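Local coordinates for putative RnfG subunit of electron transport complex (PDB 3DCZ), which probably binds FMN and forms part of a membrane-bound complex that couples electron transfer to ion translocation across the membrane, at residues Leu25-Phe30 and Thr99-Phe104. Sequence-based numbering, arbitrary orientation.
Sequences LSAIKF and TVVACF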
ATOM      1  N   LEU A  25      -0.095 -12.414  -6.886  1.00 16.35           N
ATOM      2  CA  LEU A  25       1.347 -12.567  -6.826  1.00 17.11           C
ATOM      3  C   LEU A  25       2.052 -11.449  -7.593  1.00 18.78           C
ATOM      4  O   LEU A  25       3.060 -10.901  -7.135  1.00 16.23           O
ATOM      5  CB  LEU A  25       1.772 -13.959  -7.333  1.00 19.15           C
ATOM      6  CG  LEU A  25       3.248 -14.276  -7.211  1.00 25.16           C
ATOM      7  CD1 LEU A  25       3.720 -14.197  -5.760  1.00 21.70           C
ATOM      8  CD2 LEU A  25       3.504 -15.702  -7.779  1.00 23.10           C
ATOM      9  N   SER A  26       1.509 -11.081  -8.742  1.00 17.38           N
ATOM     10  CA  SER A  26       2.064  -9.984  -9.535  0.50 16.08           C
ATOM     11  C   SER A  26       2.047  -8.670  -8.734  1.00 16.68           C
ATOM     12  O   SER A  26       3.021  -7.904  -8.724  1.00 16.08           O
ATOM     13  CB  SER A  26       1.259  -9.827 -10.824  0.50 17.70           C
ATOM     14  OG  SER A  26       1.625  -8.651 -11.515  0.50 18.46           O
ATOM     15  N   ALA A  27       0.930  -8.403  -8.057  1.00 15.51           N
ATOM     16  CA  ALA A  27       0.790  -7.211  -7.215  1.00 14.67           C
ATOM     17  C   ALA A  27       1.775  -7.188  -6.064  1.00 14.18           C
ATOM     18  O   ALA A  27       2.346  -6.138  -5.743  1.00 14.04           O
ATOM     19  CB  ALA A  27      -0.664  -7.044  -6.688  1.00 14.90           C
ATOM     20  N   ILE A  28       1.949  -8.334  -5.398  1.00 14.18           N
ATOM     21  CA  ILE A  28       2.859  -8.386  -4.265  1.00 15.17           C
ATOM     22  C   ILE A  28       4.289  -8.141  -4.755  1.00 13.65           C
ATOM     23  O   ILE A  28       5.053  -7.402  -4.127  1.00 13.47           O
ATOM     24  CB  ILE A  28       2.737  -9.728  -3.556  1.00 15.58           C
ATOM     25  CG1 ILE A  28       1.352  -9.818  -2.936  1.00 12.53           C
ATOM     26  CG2 ILE A  28       3.872  -9.917  -2.485  1.00 14.68           C
ATOM     27  CD1 ILE A  28       1.015 -11.223  -2.319  1.00 15.03           C
ATOM     28  N   LYS A  29       4.645  -8.738  -5.877  1.00 13.08           N
ATOM     29  CA  LYS A  29       5.967  -8.498  -6.487  1.00 14.93           C
ATOM     30  C   LYS A  29       6.132  -7.013  -6.818  1.00 15.03           C
ATOM     31  O   LYS A  29       7.172  -6.403  -6.500  1.00 15.09           O
ATOM     32  CB  LYS A  29       6.137  -9.329  -7.768  1.00 15.30           C
ATOM     33  CG  LYS A  29       6.328 -10.805  -7.537  1.00 14.94           C
ATOM     34  CD  LYS A  29       6.351 -11.585  -8.851  1.00 17.24           C
ATOM     35  CE  LYS A  29       6.651 -13.030  -8.627  1.00 20.09           C
ATOM     36  NZ  LYS A  29       6.813 -13.680  -9.947  1.00 22.30           N
ATOM     37  N   PHE A  30       5.100  -6.410  -7.415  1.00 13.78           N
ATOM     38  CA  PHE A  30       5.200  -5.003  -7.802  1.00 13.98           C
ATOM     39  C   PHE A  30       5.473  -4.090  -6.609  1.00 12.80           C
ATOM     40  O   PHE A  30       6.368  -3.220  -6.663  1.00 13.45           O
ATOM     41  CB  PHE A  30       3.930  -4.520  -8.492  1.00 13.06           C
ATOM     42  CG  PHE A  30       3.990  -3.067  -8.831  1.00 13.71           C
ATOM     43  CD1 PHE A  30       4.634  -2.637  -9.972  1.00 12.96           C
ATOM     44  CD2 PHE A  30       3.427  -2.111  -7.991  1.00 13.48           C
ATOM     45  CE1 PHE A  30       4.715  -1.325 -10.265  1.00 16.71           C
ATOM     46  CE2 PHE A  30       3.550  -0.782  -8.244  1.00 16.60           C
ATOM     47  CZ  PHE A  30       4.169  -0.375  -9.429  1.00 15.61           C
ATOM     48  N   THR A  99      -9.388  -5.009  -4.808  1.00 16.34           N
ATOM     49  CA  THR A  99      -8.539  -5.087  -3.651  1.00 14.60           C
ATOM     50  C   THR A  99      -7.321  -4.168  -3.854  1.00 16.14           C
ATOM     51  O   THR A  99      -6.732  -4.143  -4.942  1.00 17.88           O
ATOM     52  CB  THR A  99      -8.003  -6.524  -3.423  1.00 15.72           C
ATOM     53  OG1 THR A  99      -9.116  -7.393  -3.182  1.00 16.34           O
ATOM     54  CG2 THR A  99      -7.060  -6.592  -2.222  1.00 18.79           C
ATOM     55  N   VAL A 100      -6.921  -3.471  -2.800  1.00 14.92           N
ATOM     56  CA  VAL A 100      -5.721  -2.640  -2.851  1.00 13.90           C
ATOM     57  C   VAL A 100      -4.580  -3.397  -2.115  1.00 15.14           C
ATOM     58  O   VAL A 100      -4.758  -3.752  -0.937  1.00 16.60           O
ATOM     59  CB  VAL A 100      -5.909  -1.291  -2.105  1.00 17.47           C
ATOM     60  CG1 VAL A 100      -4.630  -0.436  -2.251  1.00 18.90           C
ATOM     61  CG2 VAL A 100      -7.130  -0.532  -2.629  1.00 23.35           C
ATOM     62  N   VAL A 101      -3.446  -3.619  -2.791  1.00 13.89           N
ATOM     63  CA  VAL A 101      -2.265  -4.294  -2.207  1.00 13.28           C
ATOM     64  C   VAL A 101      -1.257  -3.182  -1.932  1.00 13.32           C
ATOM     65  O   VAL A 101      -1.114  -2.254  -2.736  1.00 13.10           O
ATOM     66  CB  VAL A 101      -1.657  -5.348  -3.200  1.00 12.43           C
ATOM     67  CG1 VAL A 101      -0.412  -5.981  -2.598  1.00 15.25           C
ATOM     68  CG2 VAL A 101      -2.762  -6.403  -3.553  1.00 14.58           C
ATOM     69  N   ALA A 102      -0.596  -3.227  -0.800  1.00 14.17           N
ATOM     70  CA  ALA A 102       0.367  -2.192  -0.442  1.00 12.88           C
ATOM     71  C   ALA A 102       1.507  -2.766   0.360  1.00 15.03           C
ATOM     72  O   ALA A 102       1.328  -3.741   1.070  1.00 13.73           O
ATOM     73  CB  ALA A 102      -0.301  -1.048   0.314  1.00 14.44           C
ATOM     74  N   CYS A 103       2.663  -2.130   0.237  1.00 13.28           N
ATOM     75  CA  CYS A 103       3.870  -2.498   0.954  1.00 13.69           C
ATOM     76  C   CYS A 103       4.283  -1.309   1.828  1.00 14.28           C
ATOM     77  O   CYS A 103       4.428  -0.177   1.360  1.00 13.45           O
ATOM     78  CB  CYS A 103       5.034  -2.813  -0.016  1.00 15.10           C
ATOM     79  SG  CYS A 103       6.607  -3.043   0.863  1.00 15.49           S
ATOM     80  N   PHE A 104       4.452  -1.591   3.120  1.00 12.98           N
ATOM     81  CA  PHE A 104       4.920  -0.637   4.103  1.00 15.01           C
ATOM     82  C   PHE A 104       6.267  -1.133   4.602  1.00 15.57           C
ATOM     83  O   PHE A 104       6.462  -2.318   4.824  1.00 15.73           O
ATOM     84  CB  PHE A 104       3.963  -0.544   5.298  1.00 15.57           C
ATOM     85  CG  PHE A 104       2.620   0.011   4.945  1.00 14.04           C
ATOM     86  CD1 PHE A 104       1.604  -0.797   4.424  1.00 15.12           C
ATOM     87  CD2 PHE A 104       2.346   1.351   5.159  1.00 14.32           C
ATOM     88  CE1 PHE A 104       0.366  -0.256   4.053  1.00 17.35           C
ATOM     89  CE2 PHE A 104       1.066   1.879   4.840  1.00 14.67           C
ATOM     90  CZ  PHE A 104       0.083   1.057   4.276  1.00 13.96           C
TER
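Lys-29 NZ forms salt bridges with Glu-44 OE2 and Glu-48 OE2 on the side of helix 22-31 turned from strand 98-107, while Ala-27 and Ile-28 meet Val-101 on the inner side. This is helix-on-sheet packing. The sheet is antiparallel, and strand 98-107, which lies in the FMN-binding domain, runs between strands 83-90 and 110-120. No hydrogen bond joins the two segments. The contact is small and apolar, about 103 Å² in all, and its three touching residues are buried.

The CA atoms of Ala-27 and Val-101 are 6.6 Å apart. This close approach fits the short methyl of Ala-27, which points toward the strand. Ala-27 CB lies 3.8 Å from Val-101 CG2 and 4.0 Å from Val-101 CB. The methyl also touches Arg-117 and Ile-119 on the next strand. Val-101 is hydrogen-bonded to Arg-117 backbone to backbone, and its side chain packs on Val-86 and Ser-88 of the other neighbour. Ala-102 points to the opposite face, where Leu-195 and Met-198 of helix 188-206 cover it. The strand is thus packed between two helices.

Val-101 holds CG1 anti to its own N (chi1 178°), which sets CG2 against the Ala-27 methyl and Val-101 CG1 between Ala-27 O and Ile-28 CG1, 4.2 Å from each.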